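Local coordinates for putative calcium-regulated periplasmic protein (Bacteroides thetaiotaomicron, PDB 3DB7) that binds calcium ions through acidic residues on its antiparallel sheet and is probably a calcium-regulated periplasmic protein of the PepSY-like family, at residues A[76-81]-A[95-100]; A[83-88]-A[106-111]. All coordinates share one frame; numbering follows the deposited sequence. Where two conformers were deposited one is given.

Interaction 1. Residues A[76-81]-A[95-100]; sequences IIPAAI and LKIERD
Ile97, on the middle of strand 94-99, meets Ile76, Ile77 and Pro78 in the lead-in to helix 79-88, and it illustrates how one branched side chain can meet three successive residues. The contact is apolar throughout. The two branches of Ile97 divide the work. Its long branch leaves with CG1 anti to the backbone N (chi1 -174°) and extends toward the proline, bringing CD1 to 3.9 Å from CD of Pro78. That same CD1 lies 4.3 Å from CA of Ile77, so it meets the backbone there. The short branch takes a separate partner: CG2 of Ile97 stands 4.2 Å from CG2 of Ile76, the two side chains crossing obliquely. Ile76 offers its methyl branch here, whereas its longer CG1 arm lies anti to the carbonyl carbon (chi1 -64°). All these spacings are those of ordinary van der Waals contact, with 135 Å² buried in all.

The polar bonds of the two backbones are made within each segment or with neighbouring strands. Pro78 takes the N-cap position of helix 79-88, and its carbonyl O receives a weak bond from Ile81 N, at 2.9 Å. On the strand, Ile97 pairs through its backbone with Val65 of strand 62-66, while Leu95 and Lys96 both face Lys107 of strand 103-108 in a classic beta bulge.

Neighbouring side chains continue the apolar layer: Trp62 touches both Ile76 and Ile97, Phe20 of helix 15-24 reaches Ile76, and Tyr104 of strand 103-108 touches Pro78. The arrangement is that of the lead-in and N-cap of a helix packed on one face of an antiparallel sheet, within the PepSY-like fold.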
loop_
_atom_site.group_PDB
_atom_site.type_symbol
_atom_site.label_atom_id
_atom_site.label_comp_id
_atom_site.label_asym_id
_atom_site.label_seq_id
_atom_site.Cartn_x
_atom_site.Cartn_y
_atom_site.Cartn_z
ATOM N N ILE A 76 -13.928 11.539 6.043
ATOM C CA ILE A 76 -13.084 11.295 4.851
ATOM C C ILE A 76 -13.354 9.924 4.211
ATOM O O ILE A 76 -13.078 9.707 3.031
ATOM C CB ILE A 76 -11.584 11.331 5.285
ATOM C CG1 ILE A 76 -11.230 12.734 5.777
ATOM C CG2 ILE A 76 -10.609 10.953 4.143
ATOM C CD1 ILE A 76 -9.872 12.812 6.513
ATOM N N ILE A 77 -13.826 8.961 5.000
ATOM C CA ILE A 77 -13.997 7.585 4.556
ATOM C C ILE A 77 -15.321 7.369 3.815
ATOM O O ILE A 77 -16.405 7.693 4.356
ATOM C CB ILE A 77 -13.961 6.636 5.785
ATOM C CG1 ILE A 77 -12.692 6.865 6.624
ATOM C CG2 ILE A 77 -14.081 5.200 5.356
ATOM C CD1 ILE A 77 -12.731 6.187 7.939
ATOM N N PRO A 78 -15.269 6.871 2.575
ATOM C CA PRO A 78 -16.533 6.649 1.864
ATOM C C PRO A 78 -17.472 5.770 2.683
ATOM O O PRO A 78 -17.037 4.823 3.332
ATOM C CB PRO A 78 -16.103 5.962 0.559
ATOM C CG PRO A 78 -14.652 6.400 0.343
ATOM C CD PRO A 78 -14.077 6.631 1.717
ATOM N N ALA A 79 -18.762 6.113 2.648
ATOM C CA ALA A 79 -19.713 5.433 3.506
ATOM C C ALA A 79 -19.696 3.935 3.327
ATOM O O ALA A 79 -19.809 3.180 4.293
ATOM C CB ALA A 79 -21.153 5.987 3.263
ATOM N N ALA A 80 -19.550 3.461 2.102
ATOM C CA ALA A 80 -19.621 2.015 1.886
ATOM C C ALA A 80 -18.411 1.335 2.522
ATOM O O ALA A 80 -18.493 0.238 3.059
ATOM C CB ALA A 80 -19.646 1.640 0.387
ATOM N N ILE A 81 -17.281 2.041 2.539
ATOM C CA ILE A 81 -16.059 1.457 3.137
ATOM C C ILE A 81 -16.196 1.480 4.682
ATOM O O ILE A 81 -15.896 0.522 5.380
ATOM C CB ILE A 81 -14.813 2.190 2.680
ATOM C CG1 ILE A 81 -14.584 1.899 1.189
ATOM C CG2 ILE A 81 -13.584 1.814 3.518
ATOM C CD1 ILE A 81 -13.390 2.664 0.511
ATOM N N LEU A 95 -6.547 3.440 10.379
ATOM C CA LEU A 95 -5.332 4.166 10.655
ATOM C C LEU A 95 -4.816 4.929 9.408
ATOM O O LEU A 95 -4.143 5.960 9.571
ATOM C CB LEU A 95 -4.223 3.253 11.211
ATOM C CG LEU A 95 -4.507 2.650 12.559
ATOM C CD1 LEU A 95 -3.244 2.033 13.134
ATOM C CD2 LEU A 95 -5.071 3.710 13.534
ATOM N N LYS A 96 -5.087 4.415 8.207
ATOM C CA LYS A 96 -4.679 5.078 6.993
ATOM C C LYS A 96 -5.676 4.780 5.904
ATOM O O LYS A 96 -6.268 3.705 5.876
ATOM C CB LYS A 96 -3.281 4.602 6.545
ATOM C CG LYS A 96 -2.773 5.248 5.273
ATOM C CD LYS A 96 -1.309 4.956 5.081
ATOM C CE LYS A 96 -1.078 3.473 5.172
ATOM N NZ LYS A 96 0.398 3.167 5.021
ATOM N N ILE A 97 -5.856 5.747 5.013
ATOM C CA ILE A 97 -6.615 5.543 3.804
ATOM C C ILE A 97 -5.855 6.198 2.665
ATOM O O ILE A 97 -5.294 7.307 2.820
ATOM C CB ILE A 97 -8.068 6.041 3.904
ATOM C CG1 ILE A 97 -8.880 5.677 2.657
ATOM C CG2 ILE A 97 -8.165 7.577 4.191
ATOM C CD1 ILE A 97 -10.407 5.929 2.853
ATOM N N GLU A 98 -5.848 5.530 1.533
ATOM C CA GLU A 98 -5.208 6.008 0.301
ATOM C C GLU A 98 -6.129 5.808 -0.851
ATOM O O GLU A 98 -6.961 4.900 -0.841
ATOM C CB GLU A 98 -3.955 5.220 0.022
ATOM C CG GLU A 98 -2.910 5.389 1.121
ATOM C CD GLU A 98 -1.729 4.432 0.998
ATOM O OE1 GLU A 98 -1.883 3.214 1.271
ATOM O OE2 GLU A 98 -0.640 4.888 0.633
ATOM N N ARG A 99 -5.942 6.609 -1.907
ATOM C CA ARG A 99 -6.732 6.422 -3.112
ATOM C C ARG A 99 -5.920 6.868 -4.329
ATOM O O ARG A 99 -5.036 7.745 -4.207
ATOM C CB ARG A 99 -8.047 7.183 -3.027
ATOM C CG ARG A 99 -7.875 8.656 -3.073
ATOM C CD ARG A 99 -9.221 9.401 -3.064
ATOM N NE ARG A 99 -8.977 10.836 -2.935
ATOM C CZ ARG A 99 -9.863 11.793 -3.103
ATOM N NH1 ARG A 99 -11.139 11.514 -3.404
ATOM N NH2 ARG A 99 -9.457 13.042 -2.989
ATOM N N ASP A 100 -6.256 6.269 -5.459
ATOM C CA ASP A 100 -5.725 6.702 -6.733
ATOM C C ASP A 100 -6.820 6.511 -7.746
ATOM O O ASP A 100 -7.996 6.476 -7.378
ATOM C CB ASP A 100 -4.422 6.010 -7.052
ATOM C CG ASP A 100 -4.589 4.581 -7.380
ATOM O OD1 ASP A 100 -5.720 4.101 -7.399
ATOM O OD2 ASP A 100 -3.572 3.917 -7.684
#

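Interaction 2. Residues A[83-88]-A[106-111]; sequences KYVTTN and VKLSNR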
loop_
_atom_site.group_PDB
_atom_site.type_symbol
_atom_site.label_atom_id
_atom_site.label_comp_id
_atom_site.label_asym_id
_atom_site.label_seq_id
_atom_site.Cartn_x
_atom_site.Cartn_y
_atom_site.Cartn_z
ATOM N N LYS A 83 -18.927 1.326 6.371
ATOM C CA LYS A 83 -19.862 0.297 6.739
ATOM C C LYS A 83 -19.196 -1.057 6.695
ATOM O O LYS A 83 -19.392 -1.823 7.610
ATOM C CB LYS A 83 -21.118 0.281 5.871
ATOM C CG LYS A 83 -22.110 -0.778 6.290
ATOM C CD LYS A 83 -23.442 -0.646 5.648
ATOM C CE LYS A 83 -24.314 -1.804 5.964
ATOM N NZ LYS A 83 -25.722 -1.689 5.362
ATOM N N TYR A 84 -18.391 -1.351 5.661
ATOM C CA TYR A 84 -17.696 -2.633 5.607
ATOM C C TYR A 84 -16.795 -2.813 6.838
ATOM O O TYR A 84 -16.748 -3.877 7.457
ATOM C CB TYR A 84 -16.857 -2.753 4.283
ATOM C CG TYR A 84 -16.312 -4.112 4.062
ATOM C CD1 TYR A 84 -17.057 -5.036 3.402
ATOM C CD2 TYR A 84 -15.099 -4.501 4.635
ATOM C CE1 TYR A 84 -16.634 -6.330 3.288
ATOM C CE2 TYR A 84 -14.665 -5.773 4.475
ATOM C CZ TYR A 84 -15.446 -6.687 3.810
ATOM O OH TYR A 84 -15.067 -8.030 3.713
ATOM N N VAL A 85 -16.059 -1.763 7.161
ATOM C CA VAL A 85 -15.105 -1.834 8.267
ATOM C C VAL A 85 -15.806 -2.011 9.606
ATOM O O VAL A 85 -15.477 -2.872 10.401
ATOM C CB VAL A 85 -14.144 -0.637 8.298
ATOM C CG1 VAL A 85 -13.366 -0.626 9.598
ATOM C CG2 VAL A 85 -13.208 -0.612 7.044
ATOM N N THR A 86 -16.812 -1.205 9.845
ATOM C CA THR A 86 -17.524 -1.272 11.118
ATOM C C THR A 86 -18.386 -2.513 11.296
ATOM O O THR A 86 -18.682 -2.902 12.398
ATOM C CB THR A 86 -18.322 -0.004 11.385
ATOM O OG1 THR A 86 -19.267 0.229 10.336
ATOM C CG2 THR A 86 -17.407 1.179 11.529
ATOM N N THR A 87 -18.762 -3.145 10.197
ATOM C CA THR A 87 -19.457 -4.447 10.232
ATOM C C THR A 87 -18.489 -5.577 10.533
ATOM O O THR A 87 -18.729 -6.399 11.421
ATOM C CB THR A 87 -20.130 -4.749 8.889
ATOM O OG1 THR A 87 -21.114 -3.737 8.614
ATOM C CG2 THR A 87 -20.780 -6.177 8.893
ATOM N N ASN A 88 -17.395 -5.656 9.801
ATOM C CA ASN A 88 -16.556 -6.855 9.803
ATOM C C ASN A 88 -15.370 -6.782 10.730
ATOM O O ASN A 88 -14.788 -7.825 11.095
ATOM C CB ASN A 88 -16.072 -7.134 8.367
ATOM C CG ASN A 88 -17.215 -7.506 7.477
ATOM O OD1 ASN A 88 -17.837 -8.544 7.720
ATOM N ND2 ASN A 88 -17.579 -6.646 6.511
ATOM N N VAL A 106 -7.190 0.717 2.594
ATOM C CA VAL A 106 -7.467 1.045 3.973
ATOM C C VAL A 106 -6.640 0.151 4.891
ATOM O O VAL A 106 -6.615 -1.065 4.708
ATOM C CB VAL A 106 -8.956 0.779 4.211
ATOM C CG1 VAL A 106 -9.298 0.989 5.605
ATOM C CG2 VAL A 106 -9.801 1.713 3.247
ATOM N N LYS A 107 -5.928 0.755 5.845
ATOM C CA LYS A 107 -5.128 0.008 6.828
ATOM C C LYS A 107 -5.769 0.150 8.173
ATOM O O LYS A 107 -6.055 1.281 8.617
ATOM C CB LYS A 107 -3.690 0.532 6.906
ATOM C CG LYS A 107 -2.781 -0.196 7.853
ATOM C CD LYS A 107 -2.140 -1.399 7.197
ATOM C CE LYS A 107 -0.992 -1.974 8.048
ATOM N NZ LYS A 107 -0.667 -3.382 7.677
ATOM N N LEU A 108 -6.025 -0.967 8.837
ATOM C CA LEU A 108 -6.770 -0.953 10.084
ATOM C C LEU A 108 -5.798 -1.141 11.258
ATOM O O LEU A 108 -4.671 -1.651 11.088
ATOM C CB LEU A 108 -7.790 -2.103 10.136
ATOM C CG LEU A 108 -8.801 -2.128 8.992
ATOM C CD1 LEU A 108 -9.773 -3.340 9.131
ATOM C CD2 LEU A 108 -9.516 -0.822 8.823
ATOM N N SER A 109 -6.280 -0.807 12.446
ATOM C CA SER A 109 -5.426 -0.912 13.643
ATOM C C SER A 109 -5.042 -2.358 14.024
ATOM O O SER A 109 -4.073 -2.586 14.781
ATOM C CB SER A 109 -6.107 -0.234 14.822
ATOM O OG SER A 109 -7.415 -0.742 15.004
ATOM N N ASN A 110 -5.757 -3.320 13.458
ATOM C CA ASN A 110 -5.465 -4.753 13.695
ATOM C C ASN A 110 -4.470 -5.275 12.643
ATOM O O ASN A 110 -4.142 -6.454 12.607
ATOM C CB ASN A 110 -6.744 -5.592 13.738
ATOM C CG ASN A 110 -7.376 -5.746 12.374
ATOM O OD1 ASN A 110 -7.007 -5.029 11.460
ATOM N ND2 ASN A 110 -8.275 -6.728 12.216
ATOM N N ARG A 111 -3.996 -4.354 11.832
ATOM C CA ARG A 111 -2.965 -4.577 10.784
ATOM C C ARG A 111 -3.528 -5.108 9.450
ATOM O O ARG A 111 -2.805 -5.108 8.456
ATOM C CB ARG A 111 -1.797 -5.421 11.246
ATOM C CG ARG A 111 -0.911 -4.652 12.261
ATOM C CD ARG A 111 0.425 -5.353 12.453
ATOM N NE ARG A 111 0.232 -6.780 12.687
#
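Val85 and Leu108 account for most of the 91 Å² buried where helix 79-88 lies over the end of strand 103-108. One methyl of the leucine, Leu108 CD2, meets both branches of the valine, 3.9 Å from Val85 CG1 and 4.1 Å from Val85 CG2, the two side chains lying alongside one another and pointing opposite ways. The leucine gets there with CG anti to its own carbonyl carbon (chi1 -57°). Val106, two residues earlier on the same face of the strand, adds a looser touch, its CG1 lying 4.5 Å from Val85 CG2. This is helix-on-sheet packing of the PepSY-like fold, in which Val94 of the adjacent strand touches all three residues and Leu114 of strand 113-117 touches Val85. From Leu108 to Arg111 the chain reverses in a type I beta turn, closed by Arg111 N to Leu108 O at 2.9 Å. Lys107 NZ bonds to Arg111 O at 2.9 Å and also forms a salt bridge with Glu113. On the helix, Lys83 O is gripped twice, by Thr87 N at 3.0 Å and by Thr87 OG1 at 2.8 Å, from opposite faces of its carbonyl plane.

Overall arrangement
Interactions 1 and 2 show how a helix and its lead-in pack along a sheet at successive points. Both use helix 79-88, interaction 1 at the lead-in and N-cap and interaction 2 further on, and they rest on strands 94-99 and 103-108, which are neighbours in the sheet. Their centres are about 10 Å apart, and their segments alternate along the chain. They touch where the paired strands meet, and where Ile81 CG2 packs on Val106 CG2 at 3.8 Å. Together they form one apolar layer on the sheet. Glu105, which binds calcium in a structure of this protein although none is bound to it in this chain, lies between Tyr104 and Val106 and so on the other face of its strand.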